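Local coordinates for mRNA export factor MEX67 (Candida albicans, PDB 1Q40), which probably helps export mRNA from the nucleus, and pairs with a partner protein through its NTF2-like domain, at residues B[37-51]-B[197-209]. Residues are numbered along the deposited sequence; the frame is centred on the assembly and turned at random.
Sequences ILYQNESQFSMQVDS and MIVASDTLLIRPY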
# COMPACT_ATOMS: atom_id res chain seq x y z
N ILE B 37 -12.88 11.63 18.00
CA ILE B 37 -13.62 10.63 18.77
C ILE B 37 -13.31 9.19 18.31
O ILE B 37 -13.36 8.26 19.12
CB ILE B 37 -15.15 10.94 18.72
CG1 ILE B 37 -15.91 10.11 19.77
CG2 ILE B 37 -15.72 10.69 17.34
CD1 ILE B 37 -15.67 10.55 21.22
N LEU B 38 -12.99 9.01 17.03
CA LEU B 38 -12.65 7.69 16.49
C LEU B 38 -11.34 7.12 17.04
O LEU B 38 -11.11 5.92 16.96
CB LEU B 38 -12.53 7.74 14.96
CG LEU B 38 -13.78 8.11 14.17
CD1 LEU B 38 -13.42 8.36 12.72
CD2 LEU B 38 -14.84 7.02 14.30
N TYR B 39 -10.49 7.96 17.59
CA TYR B 39 -9.17 7.53 18.02
C TYR B 39 -9.09 7.48 19.54
O TYR B 39 -9.70 8.31 20.22
CB TYR B 39 -8.11 8.46 17.43
CG TYR B 39 -8.10 8.47 15.91
CD1 TYR B 39 -7.24 7.64 15.19
CD2 TYR B 39 -8.96 9.30 15.19
CE1 TYR B 39 -7.23 7.64 13.80
CE2 TYR B 39 -8.96 9.31 13.80
CZ TYR B 39 -8.09 8.47 13.11
OH TYR B 39 -8.09 8.48 11.74
N GLN B 40 -8.37 6.49 20.06
CA GLN B 40 -8.16 6.32 21.50
C GLN B 40 -6.67 6.37 21.84
O GLN B 40 -5.85 6.65 20.96
CB GLN B 40 -8.79 5.00 21.95
CG GLN B 40 -10.26 4.87 21.61
CD GLN B 40 -11.16 5.71 22.51
OE1 GLN B 40 -11.09 6.95 22.47
NE2 GLN B 40 -12.00 5.05 23.30
N ASN B 41 -6.33 6.09 23.10
CA ASN B 41 -4.94 6.21 23.58
C ASN B 41 -3.93 5.34 22.84
O ASN B 41 -2.82 5.79 22.57
CB ASN B 41 -4.86 5.88 25.08
CG ASN B 41 -5.40 6.99 25.95
OD1 ASN B 41 -5.49 8.14 25.52
ND2 ASN B 41 -5.78 6.66 27.18
N GLU B 42 -4.32 4.11 22.51
CA GLU B 42 -3.45 3.16 21.83
C GLU B 42 -3.47 3.26 20.29
O GLU B 42 -2.71 2.58 19.61
CB GLU B 42 -3.80 1.73 22.27
CG GLU B 42 -3.43 1.39 23.71
CD GLU B 42 -3.51 -0.10 24.02
OE1 GLU B 42 -4.33 -0.83 23.39
OE2 GLU B 42 -2.76 -0.57 24.91
N SER B 43 -4.35 4.11 19.75
CA SER B 43 -4.50 4.26 18.30
C SER B 43 -3.23 4.85 17.66
O SER B 43 -2.52 5.63 18.29
CB SER B 43 -5.69 5.15 17.97
OG SER B 43 -6.91 4.53 18.33
N GLN B 44 -2.98 4.46 16.42
CA GLN B 44 -1.77 4.85 15.69
C GLN B 44 -2.09 5.44 14.30
O GLN B 44 -2.96 4.95 13.56
CB GLN B 44 -0.81 3.66 15.55
CG GLN B 44 -0.31 3.10 16.86
CD GLN B 44 0.58 1.89 16.68
OE1 GLN B 44 1.77 2.02 16.41
NE2 GLN B 44 0.00 0.70 16.82
N PHE B 45 -1.38 6.53 13.99
CA PHE B 45 -1.40 7.15 12.68
C PHE B 45 0.00 7.48 12.21
O PHE B 45 0.80 8.02 12.96
CB PHE B 45 -2.20 8.45 12.68
CG PHE B 45 -2.15 9.18 11.37
CD1 PHE B 45 -2.88 8.73 10.28
CD2 PHE B 45 -1.37 10.34 11.23
CE1 PHE B 45 -2.84 9.40 9.06
CE2 PHE B 45 -1.32 11.00 10.00
CZ PHE B 45 -2.05 10.53 8.92
N SER B 46 0.29 7.17 10.95
CA SER B 46 1.44 7.76 10.28
C SER B 46 1.17 7.95 8.80
O SER B 46 0.28 7.32 8.21
CB SER B 46 2.71 6.95 10.53
OG SER B 46 2.52 5.56 10.32
N MSE B 47 1.91 8.89 8.22
CA MSE B 47 1.82 9.24 6.81
C MSE B 47 3.18 9.02 6.15
O MSE B 47 4.23 9.34 6.73
CB MSE B 47 1.35 10.69 6.65
CG MSE B 47 1.25 11.19 5.21
SE MSE B 47 2.95 11.92 4.54
CE MSE B 47 3.32 13.18 5.92
N GLN B 48 3.16 8.46 4.94
CA GLN B 48 4.38 8.18 4.16
C GLN B 48 4.26 8.77 2.76
O GLN B 48 3.19 8.73 2.15
CB GLN B 48 4.64 6.64 4.13
CG GLN B 48 3.48 5.79 3.54
CD GLN B 48 3.73 4.27 3.57
OE1 GLN B 48 4.78 3.80 3.14
NE2 GLN B 48 2.76 3.52 4.08
N VAL B 49 5.35 9.34 2.24
CA VAL B 49 5.42 9.85 0.88
C VAL B 49 6.19 8.86 -0.00
O VAL B 49 7.27 8.38 0.38
CB VAL B 49 6.10 11.23 0.81
CG1 VAL B 49 6.33 11.67 -0.64
CG2 VAL B 49 5.28 12.26 1.56
N ASP B 50 5.62 8.54 -1.16
CA ASP B 50 6.30 7.77 -2.22
C ASP B 50 6.44 8.64 -3.48
O ASP B 50 5.60 8.62 -4.36
CB ASP B 50 5.49 6.51 -2.54
CG ASP B 50 6.17 5.61 -3.57
OD1 ASP B 50 7.28 5.96 -4.07
OD2 ASP B 50 5.65 4.53 -3.95
N SER B 51 7.53 9.39 -3.54
CA SER B 51 7.78 10.32 -4.63
C SER B 51 8.14 9.62 -5.94
O SER B 51 8.10 10.23 -7.00
CB SER B 51 8.87 11.32 -4.24
OG SER B 51 10.14 10.69 -4.07
N MSE B 197 -17.25 2.84 17.02
CA MSE B 197 -16.17 2.46 16.10
C MSE B 197 -14.87 3.16 16.53
O MSE B 197 -14.86 4.37 16.75
CB MSE B 197 -16.52 2.83 14.65
CG MSE B 197 -17.47 1.84 13.98
SE MSE B 197 -17.80 2.22 12.09
CE MSE B 197 -18.90 3.81 12.26
N ILE B 198 -13.80 2.39 16.65
CA ILE B 198 -12.48 2.90 17.01
C ILE B 198 -11.48 2.56 15.91
O ILE B 198 -11.31 1.40 15.56
CB ILE B 198 -12.03 2.29 18.36
CG1 ILE B 198 -12.98 2.71 19.50
CG2 ILE B 198 -10.59 2.67 18.68
CD1 ILE B 198 -13.12 4.22 19.70
N VAL B 199 -10.81 3.58 15.37
CA VAL B 199 -9.69 3.38 14.46
C VAL B 199 -8.45 3.02 15.28
O VAL B 199 -7.89 3.86 15.99
CB VAL B 199 -9.42 4.63 13.58
CG1 VAL B 199 -8.24 4.39 12.64
CG2 VAL B 199 -10.67 5.01 12.79
N ALA B 200 -8.05 1.75 15.20
CA ALA B 200 -6.87 1.24 15.87
C ALA B 200 -5.58 1.65 15.16
O ALA B 200 -4.57 1.91 15.81
CB ALA B 200 -6.93 -0.28 15.96
N SER B 201 -5.63 1.66 13.83
CA SER B 201 -4.47 1.93 12.97
C SER B 201 -4.94 2.67 11.73
O SER B 201 -6.00 2.39 11.20
CB SER B 201 -3.76 0.62 12.57
OG SER B 201 -2.79 0.85 11.55
N ASP B 202 -4.11 3.60 11.26
CA ASP B 202 -4.45 4.50 10.17
C ASP B 202 -3.15 4.87 9.46
O ASP B 202 -2.31 5.55 10.06
CB ASP B 202 -5.13 5.72 10.77
CG ASP B 202 -5.66 6.70 9.74
OD1 ASP B 202 -5.34 6.59 8.54
OD2 ASP B 202 -6.40 7.65 10.08
N THR B 203 -2.96 4.41 8.22
CA THR B 203 -1.77 4.72 7.43
C THR B 203 -2.17 5.40 6.12
O THR B 203 -2.98 4.86 5.37
CB THR B 203 -0.91 3.45 7.12
OG1 THR B 203 -1.71 2.38 6.61
CG2 THR B 203 -0.34 2.88 8.38
N LEU B 204 -1.59 6.57 5.87
CA LEU B 204 -1.87 7.37 4.69
C LEU B 204 -0.61 7.40 3.84
O LEU B 204 0.44 7.77 4.33
CB LEU B 204 -2.22 8.80 5.10
CG LEU B 204 -2.43 9.85 3.99
CD1 LEU B 204 -3.49 9.42 2.99
CD2 LEU B 204 -2.80 11.18 4.61
N LEU B 205 -0.75 7.01 2.57
CA LEU B 205 0.34 7.08 1.61
C LEU B 205 0.03 8.16 0.57
O LEU B 205 -1.04 8.15 -0.03
CB LEU B 205 0.53 5.72 0.92
CG LEU B 205 1.80 5.62 0.04
CD1 LEU B 205 2.37 4.23 0.09
CD2 LEU B 205 1.53 5.97 -1.43
N ILE B 206 0.98 9.06 0.38
CA ILE B 206 0.87 10.21 -0.54
C ILE B 206 1.84 10.01 -1.70
O ILE B 206 3.01 9.69 -1.48
CB ILE B 206 1.21 11.51 0.23
CG1 ILE B 206 0.25 11.71 1.42
CG2 ILE B 206 1.18 12.72 -0.70
CD1 ILE B 206 -1.21 11.95 1.02
N ARG B 207 1.34 10.20 -2.92
CA ARG B 207 2.10 9.95 -4.15
C ARG B 207 1.64 10.90 -5.29
O ARG B 207 0.62 11.61 -5.16
CB ARG B 207 1.99 8.47 -4.55
CG ARG B 207 0.57 7.92 -4.64
CD ARG B 207 0.49 6.43 -4.93
NE ARG B 207 -0.88 5.94 -4.89
CZ ARG B 207 -1.70 5.91 -5.94
NH1 ARG B 207 -2.93 5.43 -5.79
NH2 ARG B 207 -1.31 6.35 -7.13
N PRO B 208 2.41 10.97 -6.37
CA PRO B 208 2.06 11.87 -7.47
C PRO B 208 0.67 11.55 -8.03
O PRO B 208 0.25 10.39 -8.10
CB PRO B 208 3.15 11.61 -8.51
CG PRO B 208 4.32 11.10 -7.70
CD PRO B 208 3.68 10.26 -6.63
N TYR B 209 -0.06 12.60 -8.37
CA TYR B 209 -1.37 12.47 -8.98
C TYR B 209 -1.27 11.73 -10.30
O TYR B 209 -0.36 12.00 -11.10
CB TYR B 209 -1.96 13.85 -9.23
CG TYR B 209 -3.25 13.82 -10.01
CD1 TYR B 209 -4.36 13.13 -9.53
CD2 TYR B 209 -3.37 14.48 -11.23
CE1 TYR B 209 -5.56 13.10 -10.24
CE2 TYR B 209 -4.56 14.46 -11.96
CZ TYR B 209 -5.65 13.77 -11.45
OH TYR B 209 -6.83 13.75 -12.15
O HOH W 1 -2.89 0.58 17.64
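In this NTF2-like domain, strand 44-49 runs parallel to strand 198-208, along the curved sheet that helix 14-29 covers on one side. Backbone bonds zip the two together: S46 N reaches D202 O, Q48 N reaches L204 O, and I206 N meets Q48 O at 2.9 Å. Beyond the strand, D50 N closes on I206 O. At the other end, L38 O accepts V199 N, and the turn from Q40 to S43 swings the chain back. Here S43 OG does two jobs, its chi1 of -67° turning it where it can both take the N-H of Q40 and donate to V199 O at 2.6 Å. A water ties E42 O, A200 O and Q44 NE2 together, and Q44 NE2 also bonds the backbone of the partner protein's chain.

On the helix side, Y39 OH gives a short 2.5 Å bond to the anti lone pair of D202 OD2, with phenol ring and carboxylate only 13° from coplanar. V199 CB lies over a face of the same ring, 4.2 Å from its centroid, a CH-pi contact. R185 also grips D202 OD2 in a salt bridge, which would help keep this buried carboxylate charged; Y24 OH hydrogen-bonds Y39 OH. The F45 ring is turned 76° from the carboxylate plane, with CD1 3.5 Å from D202 CG. Farther along, M47 CG packs against I206 CG1 at 4.0 Å.

The opposite face carries S46, Q48, T203 and L205, where Q48 CD lies against L205 CD1 at 3.7 Å. Q48 OE1 and S46 OG bond side chains of the partner protein's chain, consistent with the sheet-to-sheet heterodimers of NTF2-like export factors.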